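Local structure of acyl-coenzyme A oxidase 1 (Yarrowia lipolytica, 5Y9D) at residues Thr77-Cys82 with Arg88-Glu93; Val322-Leu327 with Phe647-Phe652; Leu362-Tyr367 with Ala429-Glu434; Asn655-Ser660 with Glu667-Lys672. The protein oxidises acyl-CoAs to trans-2-enoyl-CoAs with FAD, passing the electrons to oxygen to give hydrogen peroxide in peroxisomal fatty acid beta-oxidation. One frame throughout, in Å; residues are numbered along the deposited sequence.

Contact 1 of 4, residues Thr77-Cys82 with Arg88-Glu93; sequences TADYDC and RKQTME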
loop_
_atom_site.group_PDB
_atom_site.type_symbol
_atom_site.label_atom_id
_atom_site.label_comp_id
_atom_site.label_asym_id
_atom_site.label_seq_id
_atom_site.Cartn_x
_atom_site.Cartn_y
_atom_site.Cartn_z
ATOM N N THR A 77 -12.572 -14.511 14.278
ATOM C CA THR A 77 -12.210 -15.773 13.643
ATOM C C THR A 77 -12.580 -15.906 12.185
ATOM O O THR A 77 -11.762 -16.260 11.395
ATOM C CB THR A 77 -12.933 -16.975 14.326
ATOM O OG1 THR A 77 -13.134 -16.719 15.723
ATOM C CG2 THR A 77 -12.159 -18.235 14.141
ATOM N N ALA A 78 -13.847 -15.694 11.842
ATOM C CA ALA A 78 -14.333 -15.921 10.467
ATOM C C ALA A 78 -14.346 -14.642 9.593
ATOM O O ALA A 78 -14.728 -14.695 8.446
ATOM C CB ALA A 78 -15.712 -16.597 10.492
ATOM N N ASP A 79 -13.885 -13.516 10.120
ATOM C CA ASP A 79 -14.019 -12.230 9.429
ATOM C C ASP A 79 -13.304 -12.080 8.109
ATOM O O ASP A 79 -13.685 -11.246 7.284
ATOM C CB ASP A 79 -13.473 -11.119 10.311
ATOM C CG ASP A 79 -14.412 -10.731 11.405
ATOM O OD1 ASP A 79 -15.491 -11.332 11.530
ATOM O OD2 ASP A 79 -14.066 -9.805 12.153
ATOM N N TYR A 80 -12.225 -12.808 7.921
ATOM C CA TYR A 80 -11.514 -12.713 6.674
ATOM C C TYR A 80 -12.326 -13.299 5.518
ATOM O O TYR A 80 -12.185 -12.882 4.379
ATOM C CB TYR A 80 -10.196 -13.435 6.775
ATOM C CG TYR A 80 -9.244 -12.823 7.767
ATOM C CD1 TYR A 80 -8.833 -11.510 7.647
ATOM C CD2 TYR A 80 -8.751 -13.564 8.819
ATOM C CE1 TYR A 80 -7.946 -10.947 8.554
ATOM C CE2 TYR A 80 -7.888 -13.010 9.730
ATOM C CZ TYR A 80 -7.477 -11.707 9.587
ATOM O OH TYR A 80 -6.582 -11.200 10.500
ATOM N N ASP A 81 -13.171 -14.269 5.847
ATOM C CA ASP A 81 -13.996 -14.969 4.885
ATOM C C ASP A 81 -15.316 -14.227 4.563
ATOM O O ASP A 81 -16.023 -14.631 3.678
ATOM C CB ASP A 81 -14.335 -16.371 5.433
ATOM C CG ASP A 81 -13.092 -17.258 5.639
ATOM O OD1 ASP A 81 -12.288 -17.425 4.683
ATOM O OD2 ASP A 81 -12.927 -17.802 6.767
ATOM N N CYS A 82 -15.626 -13.150 5.285
ATOM C CA CYS A 82 -16.901 -12.437 5.147
ATOM C C CYS A 82 -17.121 -11.702 3.829
ATOM O O CYS A 82 -16.273 -10.878 3.412
ATOM C CB CYS A 82 -17.043 -11.416 6.276
ATOM S SG CYS A 82 -17.603 -12.232 7.793
ATOM N N ARG A 88 -21.654 -6.352 6.857
ATOM C CA ARG A 88 -22.583 -5.262 7.135
ATOM C C ARG A 88 -23.412 -5.615 8.350
ATOM O O ARG A 88 -23.509 -4.832 9.276
ATOM C CB ARG A 88 -23.511 -5.025 5.947
ATOM C CG ARG A 88 -22.896 -4.235 4.814
ATOM C CD ARG A 88 -22.562 -2.815 5.189
ATOM N NE ARG A 88 -21.960 -2.081 4.062
ATOM C CZ ARG A 88 -22.650 -1.397 3.158
ATOM N NH1 ARG A 88 -22.023 -0.767 2.178
ATOM N NH2 ARG A 88 -23.978 -1.343 3.205
ATOM N N LYS A 89 -23.941 -6.841 8.332
ATOM C CA LYS A 89 -24.813 -7.345 9.369
ATOM C C LYS A 89 -24.072 -7.588 10.673
ATOM O O LYS A 89 -24.549 -7.203 11.742
ATOM C CB LYS A 89 -25.507 -8.628 8.887
ATOM C CG LYS A 89 -26.259 -9.359 9.981
ATOM C CD LYS A 89 -27.060 -10.509 9.428
ATOM C CE LYS A 89 -27.522 -11.428 10.545
ATOM N NZ LYS A 89 -28.966 -11.759 10.378
ATOM N N GLN A 90 -22.916 -8.224 10.615
ATOM C CA GLN A 90 -22.222 -8.524 11.871
ATOM C C GLN A 90 -21.597 -7.296 12.541
ATOM O O GLN A 90 -21.450 -7.247 13.745
ATOM C CB GLN A 90 -21.191 -9.604 11.670
ATOM C CG GLN A 90 -19.933 -9.113 10.980
ATOM C CD GLN A 90 -19.091 -10.259 10.419
ATOM O OE1 GLN A 90 -19.507 -11.443 10.448
ATOM N NE2 GLN A 90 -17.897 -9.915 9.917
ATOM N N THR A 91 -21.251 -6.296 11.762
ATOM C CA THR A 91 -20.844 -5.025 12.305
ATOM C C THR A 91 -22.006 -4.407 13.112
ATOM O O THR A 91 -21.790 -3.839 14.195
ATOM C CB THR A 91 -20.388 -4.102 11.178
ATOM O OG1 THR A 91 -19.344 -4.746 10.426
ATOM C CG2 THR A 91 -19.884 -2.793 11.706
ATOM N N MET A 92 -23.237 -4.546 12.616
ATOM C CA MET A 92 -24.388 -4.031 13.362
ATOM C C MET A 92 -24.589 -4.744 14.671
ATOM O O MET A 92 -24.805 -4.109 15.673
ATOM C CB MET A 92 -25.686 -4.112 12.568
ATOM C CG MET A 92 -26.167 -2.766 12.124
ATOM S SD MET A 92 -26.410 -1.603 13.467
ATOM C CE MET A 92 -25.113 -0.419 13.183
ATOM N N GLU A 93 -24.546 -6.065 14.655
ATOM C CA GLU A 93 -24.546 -6.818 15.907
ATOM C C GLU A 93 -23.410 -6.350 16.857
ATOM O O GLU A 93 -23.635 -6.163 18.077
ATOM C CB GLU A 93 -24.379 -8.315 15.639
ATOM C CG GLU A 93 -25.495 -8.931 14.841
ATOM C CD GLU A 93 -25.160 -10.314 14.326
ATOM O OE1 GLU A 93 -23.950 -10.649 14.278
ATOM O OE2 GLU A 93 -26.108 -11.066 13.962
#

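Contact 2 of 4, residues Val322-Leu327 with Phe647-Phe652; sequences VSKRFL and FGLSDF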
loop_
_atom_site.group_PDB
_atom_site.type_symbol
_atom_site.label_atom_id
_atom_site.label_comp_id
_atom_site.label_asym_id
_atom_site.label_seq_id
_atom_site.Cartn_x
_atom_site.Cartn_y
_atom_site.Cartn_z
ATOM N N VAL A 322 -2.224 -0.493 15.470
ATOM C CA VAL A 322 -2.204 -1.372 14.317
ATOM C C VAL A 322 -0.762 -1.714 13.858
ATOM O O VAL A 322 -0.496 -2.802 13.388
ATOM C CB VAL A 322 -3.018 -0.730 13.182
ATOM C CG1 VAL A 322 -2.797 -1.457 11.843
ATOM C CG2 VAL A 322 -4.491 -0.690 13.585
ATOM N N SER A 323 0.162 -0.775 13.988
ATOM C CA SER A 323 1.567 -1.034 13.674
ATOM C C SER A 323 2.112 -2.093 14.564
ATOM O O SER A 323 2.802 -2.976 14.117
ATOM C CB SER A 323 2.409 0.221 13.829
ATOM O OG SER A 323 2.201 1.039 12.690
ATOM N N LYS A 324 1.760 -2.034 15.835
ATOM C CA LYS A 324 2.354 -2.950 16.753
ATOM C C LYS A 324 1.809 -4.346 16.507
ATOM O O LYS A 324 2.470 -5.320 16.856
ATOM C CB LYS A 324 2.162 -2.514 18.185
ATOM C CG LYS A 324 0.900 -3.027 18.849
ATOM C CD LYS A 324 0.627 -2.217 20.117
ATOM C CE LYS A 324 -0.654 -2.680 20.743
ATOM N NZ LYS A 324 -0.812 -2.065 22.060
ATOM N N ARG A 325 0.626 -4.444 15.906
ATOM C CA ARG A 325 0.055 -5.735 15.643
ATOM C C ARG A 325 0.811 -6.387 14.500
ATOM O O ARG A 325 1.214 -7.538 14.578
ATOM C CB ARG A 325 -1.420 -5.603 15.274
ATOM C CG ARG A 325 -2.083 -6.927 14.906
ATOM C CD ARG A 325 -3.537 -6.757 14.470
ATOM N NE ARG A 325 -3.990 -7.954 13.775
ATOM C CZ ARG A 325 -4.880 -7.981 12.793
ATOM N NH1 ARG A 325 -5.478 -6.874 12.362
ATOM N NH2 ARG A 325 -5.118 -9.143 12.202
ATOM N N PHE A 326 1.030 -5.633 13.434
ATOM C CA PHE A 326 1.640 -6.219 12.244
ATOM C C PHE A 326 3.149 -6.367 12.401
ATOM O O PHE A 326 3.714 -7.288 11.874
ATOM C CB PHE A 326 1.201 -5.475 10.977
ATOM C CG PHE A 326 -0.253 -5.713 10.628
ATOM C CD1 PHE A 326 -0.660 -6.932 10.101
ATOM C CD2 PHE A 326 -1.217 -4.738 10.858
ATOM C CE1 PHE A 326 -1.990 -7.174 9.775
ATOM C CE2 PHE A 326 -2.553 -4.982 10.559
ATOM C CZ PHE A 326 -2.941 -6.201 10.002
ATOM N N LEU A 327 3.804 -5.520 13.180
ATOM C CA LEU A 327 5.229 -5.749 13.451
ATOM C C LEU A 327 5.419 -7.027 14.280
ATOM O O LEU A 327 6.364 -7.802 14.047
ATOM C CB LEU A 327 5.847 -4.557 14.146
ATOM C CG LEU A 327 6.324 -3.481 13.180
ATOM C CD1 LEU A 327 6.200 -2.138 13.853
ATOM C CD2 LEU A 327 7.773 -3.723 12.732
ATOM N N PHE A 647 4.346 -5.431 23.766
ATOM C CA PHE A 647 3.039 -4.862 23.355
ATOM C C PHE A 647 1.792 -5.328 24.166
ATOM O O PHE A 647 0.868 -4.560 24.345
ATOM C CB PHE A 647 2.801 -5.012 21.858
ATOM C CG PHE A 647 3.765 -4.250 21.031
ATOM C CD1 PHE A 647 4.158 -2.998 21.416
ATOM C CD2 PHE A 647 4.296 -4.792 19.890
ATOM C CE1 PHE A 647 5.057 -2.286 20.671
ATOM C CE2 PHE A 647 5.198 -4.090 19.139
ATOM C CZ PHE A 647 5.580 -2.835 19.529
ATOM N N GLY A 648 1.755 -6.579 24.603
ATOM C CA GLY A 648 0.766 -7.123 25.491
ATOM C C GLY A 648 -0.400 -7.760 24.777
ATOM O O GLY A 648 -1.414 -7.989 25.398
ATOM N N LEU A 649 -0.249 -8.052 23.486
ATOM C CA LEU A 649 -1.306 -8.657 22.660
ATOM C C LEU A 649 -1.533 -10.165 22.803
ATOM O O LEU A 649 -0.636 -10.954 22.571
ATOM C CB LEU A 649 -1.037 -8.380 21.197
ATOM C CG LEU A 649 -0.994 -6.884 20.904
ATOM C CD1 LEU A 649 -0.853 -6.642 19.426
ATOM C CD2 LEU A 649 -2.252 -6.231 21.455
ATOM N N SER A 650 -2.757 -10.559 23.152
ATOM C CA SER A 650 -3.138 -11.964 23.142
ATOM C C SER A 650 -3.276 -12.408 21.692
ATOM O O SER A 650 -3.172 -11.587 20.787
ATOM C CB SER A 650 -4.447 -12.149 23.865
ATOM O OG SER A 650 -5.546 -11.738 23.063
ATOM N N ASP A 651 -3.511 -13.695 21.469
ATOM C CA ASP A 651 -3.619 -14.219 20.100
ATOM C C ASP A 651 -4.886 -13.735 19.402
ATOM O O ASP A 651 -4.940 -13.658 18.160
ATOM C CB ASP A 651 -3.519 -15.745 20.050
ATOM C CG ASP A 651 -2.069 -16.252 20.208
ATOM O OD1 ASP A 651 -1.098 -15.475 20.083
ATOM O OD2 ASP A 651 -1.895 -17.450 20.452
ATOM N N PHE A 652 -5.881 -13.359 20.175
ATOM C CA PHE A 652 -7.066 -12.810 19.602
ATOM C C PHE A 652 -6.726 -11.515 18.817
ATOM O O PHE A 652 -7.204 -11.324 17.697
ATOM C CB PHE A 652 -8.091 -12.522 20.722
ATOM C CG PHE A 652 -9.357 -11.877 20.238
ATOM C CD1 PHE A 652 -9.404 -10.511 19.995
ATOM C CD2 PHE A 652 -10.499 -12.636 20.008
ATOM C CE1 PHE A 652 -10.567 -9.915 19.547
ATOM C CE2 PHE A 652 -11.660 -12.041 19.562
ATOM C CZ PHE A 652 -11.708 -10.678 19.345
#

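Contact 3 of 4, residues Leu362-Tyr367 with Ala429-Glu434; sequences LPLLAY and AKIIDE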
loop_
_atom_site.group_PDB
_atom_site.type_symbol
_atom_site.label_atom_id
_atom_site.label_comp_id
_atom_site.label_asym_id
_atom_site.label_seq_id
_atom_site.Cartn_x
_atom_site.Cartn_y
_atom_site.Cartn_z
ATOM N N LEU A 362 13.323 -3.652 12.114
ATOM C CA LEU A 362 13.614 -3.143 13.454
ATOM C C LEU A 362 13.525 -1.614 13.562
ATOM O O LEU A 362 13.087 -1.061 14.582
ATOM C CB LEU A 362 14.973 -3.669 13.908
ATOM C CG LEU A 362 15.012 -5.206 14.035
ATOM C CD1 LEU A 362 16.309 -5.670 14.683
ATOM C CD2 LEU A 362 13.824 -5.752 14.829
ATOM N N PRO A 363 13.893 -0.907 12.496
ATOM C CA PRO A 363 13.698 0.530 12.626
ATOM C C PRO A 363 12.224 0.883 12.673
ATOM O O PRO A 363 11.816 1.758 13.425
ATOM C CB PRO A 363 14.371 1.103 11.382
ATOM C CG PRO A 363 15.237 -0.019 10.834
ATOM C CD PRO A 363 14.567 -1.290 11.249
ATOM N N LEU A 364 11.436 0.183 11.883
ATOM C CA LEU A 364 9.989 0.279 11.965
ATOM C C LEU A 364 9.492 -0.096 13.378
ATOM O O LEU A 364 8.605 0.584 13.931
ATOM C CB LEU A 364 9.328 -0.563 10.848
ATOM C CG LEU A 364 9.832 -0.302 9.408
ATOM C CD1 LEU A 364 9.192 -1.240 8.399
ATOM C CD2 LEU A 364 9.652 1.149 8.960
ATOM N N LEU A 365 10.097 -1.109 14.008
ATOM C CA LEU A 365 9.784 -1.367 15.441
ATOM C C LEU A 365 10.027 -0.140 16.337
ATOM O O LEU A 365 9.234 0.178 17.205
ATOM C CB LEU A 365 10.546 -2.564 16.008
ATOM C CG LEU A 365 10.202 -2.884 17.475
ATOM C CD1 LEU A 365 8.706 -3.132 17.674
ATOM C CD2 LEU A 365 10.991 -4.078 17.987
ATOM N N ALA A 366 11.133 0.536 16.119
ATOM C CA ALA A 366 11.418 1.746 16.869
ATOM C C ALA A 366 10.438 2.870 16.521
ATOM O O ALA A 366 9.908 3.533 17.419
ATOM C CB ALA A 366 12.840 2.177 16.638
ATOM N N TYR A 367 10.148 3.031 15.242
ATOM C CA TYR A 367 9.142 4.012 14.788
ATOM C C TYR A 367 7.904 3.787 15.616
ATOM O O TYR A 367 7.410 4.693 16.284
ATOM C CB TYR A 367 8.798 3.833 13.279
ATOM C CG TYR A 367 8.149 5.005 12.577
ATOM C CD1 TYR A 367 7.577 6.056 13.281
ATOM C CD2 TYR A 367 8.092 5.063 11.189
ATOM C CE1 TYR A 367 6.995 7.136 12.637
ATOM C CE2 TYR A 367 7.513 6.142 10.534
ATOM C CZ TYR A 367 6.951 7.167 11.281
ATOM O OH TYR A 367 6.349 8.252 10.681
ATOM N N ALA A 429 0.656 2.812 7.409
ATOM C CA ALA A 429 0.506 2.256 6.061
ATOM C C ALA A 429 1.807 1.552 5.622
ATOM O O ALA A 429 1.756 0.393 5.198
ATOM C CB ALA A 429 0.114 3.333 5.052
ATOM N N LYS A 430 2.953 2.238 5.772
ATOM C CA LYS A 430 4.243 1.688 5.339
ATOM C C LYS A 430 4.652 0.467 6.161
ATOM O O LYS A 430 5.236 -0.479 5.644
ATOM C CB LYS A 430 5.354 2.759 5.395
ATOM C CG LYS A 430 6.683 2.322 4.795
ATOM C CD LYS A 430 7.765 3.345 5.122
ATOM C CE LYS A 430 9.072 3.122 4.329
ATOM N NZ LYS A 430 10.143 2.345 5.040
ATOM N N ILE A 431 4.349 0.488 7.441
ATOM C CA ILE A 431 4.691 -0.631 8.310
ATOM C C ILE A 431 3.896 -1.890 7.921
ATOM O O ILE A 431 4.454 -2.975 7.718
ATOM C CB ILE A 431 4.489 -0.229 9.768
ATOM C CG1 ILE A 431 5.606 0.728 10.180
ATOM C CG2 ILE A 431 4.493 -1.434 10.675
ATOM C CD1 ILE A 431 5.375 1.456 11.485
ATOM N N ILE A 432 2.599 -1.723 7.765
ATOM C CA ILE A 432 1.730 -2.835 7.431
ATOM C C ILE A 432 2.250 -3.473 6.159
ATOM O O ILE A 432 2.300 -4.716 6.073
ATOM C CB ILE A 432 0.269 -2.379 7.189
ATOM C CG1 ILE A 432 -0.360 -1.815 8.467
ATOM C CG2 ILE A 432 -0.570 -3.521 6.655
ATOM C CD1 ILE A 432 -1.775 -1.294 8.283
ATOM N N ASP A 433 2.608 -2.599 5.196
ATOM C CA ASP A 433 3.097 -2.990 3.873
ATOM C C ASP A 433 4.470 -3.648 3.873
ATOM O O ASP A 433 4.644 -4.673 3.216
ATOM C CB ASP A 433 3.140 -1.778 2.925
ATOM C CG ASP A 433 3.482 -2.177 1.462
ATOM O OD1 ASP A 433 2.603 -2.660 0.702
ATOM O OD2 ASP A 433 4.650 -1.986 1.072
ATOM N N GLU A 434 5.446 -3.051 4.562
ATOM C CA GLU A 434 6.740 -3.710 4.774
ATOM C C GLU A 434 6.655 -5.028 5.552
ATOM O O GLU A 434 7.370 -5.969 5.201
ATOM C CB GLU A 434 7.779 -2.790 5.451
ATOM C CG GLU A 434 8.126 -1.527 4.656
ATOM C CD GLU A 434 8.689 -1.814 3.271
ATOM O OE1 GLU A 434 9.426 -2.819 3.108
ATOM O OE2 GLU A 434 8.392 -1.026 2.343
#

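Contact 4 of 4, residues Asn655-Ser660 with Glu667-Lys672; sequences NAPIGS and EKYFAK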
loop_
_atom_site.group_PDB
_atom_site.type_symbol
_atom_site.label_atom_id
_atom_site.label_comp_id
_atom_site.label_asym_id
_atom_site.label_seq_id
_atom_site.Cartn_x
_atom_site.Cartn_y
_atom_site.Cartn_z
ATOM N N ASN A 655 -4.699 -12.164 15.669
ATOM C CA ASN A 655 -5.596 -12.669 14.658
ATOM C C ASN A 655 -4.846 -13.147 13.398
ATOM O O ASN A 655 -5.249 -12.879 12.257
ATOM C CB ASN A 655 -6.659 -11.626 14.350
ATOM C CG ASN A 655 -7.861 -12.229 13.687
ATOM O OD1 ASN A 655 -8.622 -11.555 12.991
ATOM N ND2 ASN A 655 -8.028 -13.520 13.876
ATOM N N ALA A 656 -3.759 -13.878 13.611
ATOM C CA ALA A 656 -2.939 -14.372 12.495
ATOM C C ALA A 656 -2.075 -15.569 12.915
ATOM O O ALA A 656 -1.191 -15.417 13.735
ATOM C CB ALA A 656 -2.042 -13.252 11.926
ATOM N N PRO A 657 -2.322 -16.742 12.318
ATOM C CA PRO A 657 -1.612 -17.937 12.719
ATOM C C PRO A 657 -0.121 -17.743 12.766
ATOM O O PRO A 657 0.473 -18.176 13.731
ATOM C CB PRO A 657 -1.984 -18.987 11.665
ATOM C CG PRO A 657 -2.795 -18.294 10.638
ATOM C CD PRO A 657 -3.215 -16.971 11.174
ATOM N N ILE A 658 0.486 -17.070 11.793
ATOM C CA ILE A 658 1.961 -16.981 11.783
ATOM C C ILE A 658 2.532 -15.982 12.799
ATOM O O ILE A 658 3.756 -15.795 12.893
ATOM C CB ILE A 658 2.538 -16.685 10.370
ATOM C CG1 ILE A 658 2.208 -15.267 9.954
ATOM C CG2 ILE A 658 2.057 -17.694 9.329
ATOM C CD1 ILE A 658 2.959 -14.832 8.713
ATOM N N GLY A 659 1.646 -15.346 13.553
ATOM C CA GLY A 659 2.019 -14.402 14.583
ATOM C C GLY A 659 1.675 -14.937 15.949
ATOM O O GLY A 659 1.666 -14.181 16.936
ATOM N N SER A 660 1.427 -16.235 16.029
ATOM C CA SER A 660 1.184 -16.880 17.320
ATOM C C SER A 660 2.301 -16.716 18.346
ATOM O O SER A 660 3.483 -16.831 18.016
ATOM C CB SER A 660 0.873 -18.357 17.133
ATOM O OG SER A 660 -0.427 -18.474 16.549
ATOM N N GLU A 667 1.815 -25.298 12.040
ATOM C CA GLU A 667 0.689 -26.073 12.494
ATOM C C GLU A 667 -0.562 -25.204 12.497
ATOM O O GLU A 667 -1.590 -25.576 11.898
ATOM C CB GLU A 667 0.943 -26.699 13.876
ATOM C CG GLU A 667 -0.185 -27.639 14.306
ATOM C CD GLU A 667 0.318 -28.869 15.035
ATOM O OE1 GLU A 667 1.206 -28.706 15.926
ATOM O OE2 GLU A 667 -0.155 -30.002 14.695
ATOM N N LYS A 668 -0.467 -24.031 13.134
ATOM C CA LYS A 668 -1.630 -23.145 13.264
ATOM C C LYS A 668 -2.098 -22.596 11.946
ATOM O O LYS A 668 -3.296 -22.509 11.723
ATOM C CB LYS A 668 -1.363 -22.022 14.259
ATOM C CG LYS A 668 -1.280 -22.559 15.679
ATOM C CD LYS A 668 -1.044 -21.467 16.685
ATOM C CE LYS A 668 -0.937 -22.050 18.082
ATOM N NZ LYS A 668 -1.221 -20.985 19.083
ATOM N N TYR A 669 -1.160 -22.286 11.057
ATOM C CA TYR A 669 -1.484 -21.782 9.719
ATOM C C TYR A 669 -2.193 -22.835 8.896
ATOM O O TYR A 669 -3.187 -22.586 8.249
ATOM C CB TYR A 669 -0.186 -21.340 9.037
ATOM C CG TYR A 669 -0.267 -20.756 7.646
ATOM C CD1 TYR A 669 -1.376 -20.094 7.179
ATOM C CD2 TYR A 669 0.844 -20.792 6.827
ATOM C CE1 TYR A 669 -1.403 -19.542 5.903
ATOM C CE2 TYR A 669 0.836 -20.241 5.558
ATOM C CZ TYR A 669 -0.285 -19.617 5.095
ATOM O OH TYR A 669 -0.251 -19.081 3.829
ATOM N N PHE A 670 -1.677 -24.039 8.919
ATOM C CA PHE A 670 -2.363 -25.140 8.234
ATOM C C PHE A 670 -3.763 -25.402 8.884
ATOM O O PHE A 670 -4.722 -25.725 8.197
ATOM C CB PHE A 670 -1.439 -26.359 8.252
ATOM C CG PHE A 670 -1.951 -27.542 7.517
ATOM C CD1 PHE A 670 -2.040 -27.538 6.146
ATOM C CD2 PHE A 670 -2.307 -28.706 8.206
ATOM C CE1 PHE A 670 -2.495 -28.660 5.459
ATOM C CE2 PHE A 670 -2.785 -29.827 7.532
ATOM C CZ PHE A 670 -2.858 -29.807 6.153
ATOM N N ALA A 671 -3.889 -25.207 10.191
ATOM C CA ALA A 671 -5.131 -25.517 10.865
ATOM C C ALA A 671 -6.158 -24.465 10.523
ATOM O O ALA A 671 -7.234 -24.811 10.075
ATOM C CB ALA A 671 -4.929 -25.687 12.359
ATOM N N LYS A 672 -5.795 -23.183 10.634
ATOM C CA LYS A 672 -6.683 -22.074 10.237
ATOM C C LYS A 672 -7.222 -22.270 8.816
ATOM O O LYS A 672 -8.437 -22.195 8.605
ATOM C CB LYS A 672 -5.951 -20.710 10.300
ATOM C CG LYS A 672 -6.689 -19.548 10.978
ATOM C CD LYS A 672 -8.211 -19.593 10.833
ATOM C CE LYS A 672 -8.882 -18.353 11.414
ATOM N NZ LYS A 672 -8.581 -18.243 12.861
#

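Contact 1 of 4, residues Thr77-Cys82 with Arg88-Glu93
Q90 reaches out from helix 84-98 and sets its amide end against two side chains of the preceding loop, D79 and C82. The amide nitrogen does most of the touching: NE2 of Q90 lies 3.2 Å from SG of C82 and 3.2 Å from OD1 of D79. The sulfur sits beside the whole amide group, with OE1 of Q90 3.4 Å from SG of C82. The carboxylate of D79 and the amide of Q90 are turned 35° against each other. A long side chain suits this place, since the two backbones stay 9.3 Å apart between CA of D79 and CA of Q90. Q90 spans the distance by starting with CG between its backbone N and carbonyl carbon (chi1 76°) and then running extended. On the loop side, the bond from D81 N to A78 O closes a turn round D79, and a weak one from C82 N to D79 O carries it on to C82. The carboxylate of D79 has its strongest partner one turn further along the helix, in a salt bridge with R94, consistent with the acid being held next to Q90. This small surface contact fastens the loop after helix 55-70 onto the helix that follows it. Elsewhere on helix 84-98, T91 and M92 pack on helix 122-142, R88 forms a salt bridge with D255 of strand 251-255, and K89 meets Y686 of the second subunit.

Contact 2 of 4, residues Val322-Leu327 with Phe647-Phe652
K324 leaves helix 306-334 with CG between its backbone N and carbonyl carbon (chi1 90°) and then runs fully extended, which lays its methylene chain along the ring of F647. In turn, F647 has CG anti to its own carbonyl carbon (chi1 -64°), turning the ring flat onto the base of the lysine. CB of K324 stands over the middle of that ring, 3.4 Å from the centroid of F647 and 7° off the ring normal, a CH-pi contact. The two side chains run past each other in opposite senses, and CD of K324 still lies 3.8 Å from CG of F647. Further out, CE of K324 meets CD2 of L649 at 4.0 Å, while CD1 of the same leucine rests 4.0 Å from CA of R325. Lysine suits the place because its long apolar stem runs along the ring and on to L649. The contact joins the C-alpha1 helical region to the C-terminal oxidase region, where the chain turns between helices 640-646 and 651-654. G648 makes this turn with positive phi, a conformation that favours glycine, and S650 is the N-cap of the second helix, its OG accepting a weak capping bond from F652 N. With an alanine at F647, the lysine stem would probably lose its flat cover and a gap open beside Y369 and L365, which also meet the ring. R325 turns its polar end elsewhere: NE bonds to O of I654 and NH1 to O of M119, while CZ of F326 lies above one face of the R325 guanidinium, toward its rim.

Contact 3 of 4, residues Leu362-Tyr367 with Ala429-Glu434
L364 of helix 355-391 carries this contact, pressing into the flank of helix 400-437 between I431, E434 and K430. The tight part is apolar. CB of L364 lies 4.0 Å from CG1 of I431, and the CD1 branch reaches 3.6 Å from CB of E434, the two side chains crossing at about a right angle. CG anti to the carbonyl carbon (chi1 -52°) aims the fork at helix 400-437, and the two methyls then part, CD1 to E434 and CD2 to K430, as an unbranched residue could not. E434 offers only its aliphatic base here; bent at chi2 (-59°), it carries its carboxylate away from the leucine. The looser side belongs to K430, an exposed residue whose long chain bends at its last torsion and brings NZ to 4.1 Å from CD2 of L364, mere packing. I431 also packs on S323 and L327 of helix 306-334, and W602 of helix 589-606 touches L364. The axes of the two short segments run 10.8 Å apart, at 147° between their directions. Such near-antiparallel packing of long helices is characteristic of the C-alpha1 helical domain, the counterpart of the C-terminal helical bundle of acyl-CoA dehydrogenases.

Contact 4 of 4, residues Asn655-Ser660 with Glu667-Lys672
The ring of Y669 meets I658 and P657 obliquely: CG2 of I658 lies 4.2 Å from CD2 of Y669, with CG of P657 close to CD1 of Y669, across the ring. The ring of H442 stacks edge-to-face with it, and the tyrosine's OH bonds to NE1 of W205 of the second subunit. The motif is a short 3-10 turn, 657-658, lying against the helix that follows it, 665-676, in the C-terminal oxidase region. Proline suits the centre of the contact, being compact and rigid enough to sit flush on a helix backbone. Its CB lies 3.4 Å from CA of Y669 and 3.6 Å from C of K668, while CG touches CB of K672 at 4.0 Å. Because Y669 has CG anti to its backbone N (chi1 -179°), its ring runs alongside I658, the two side chains pointing the same way. K668, extended beyond CG, takes its stem past S660 and its charge on to a long, weak ion pair with D662. N655 leaves the preceding helix with positive phi, and G659 gives its O to R332 of helix 306-334. Lacking the hydroxyl, an alanine at S660 would probably leave P657 O with the backbone bond alone and CD of K668 less closely packed. As it stands, O of P657 accepts two bonds from the same face of its plane, from S660 N and from S660 OG, the hydroxyl lying 3.0 Å from P657 O.

Contacts 2 and 3 share the helical core, their centres 13 Å apart: L327 packs on both L364 and I431, so helix 306-334, part of contact 2, packs against both helices of contact 3. Contact 4 lies 14 Å from contact 2 between centres, joined through R325 against N655 and a long, weak ion pair of D651 with K668. Contact 1 meets contact 4 through the hydroxyl of Y80, 2.8 Å from O of N655, and both reach the second subunit. Contacts 1 and 3 are the farthest apart, 28 Å between centres. All four lie away from the annotated sites, though the side chains of E434 and Y669 lie about 9 and 8 Å from a bound FAD.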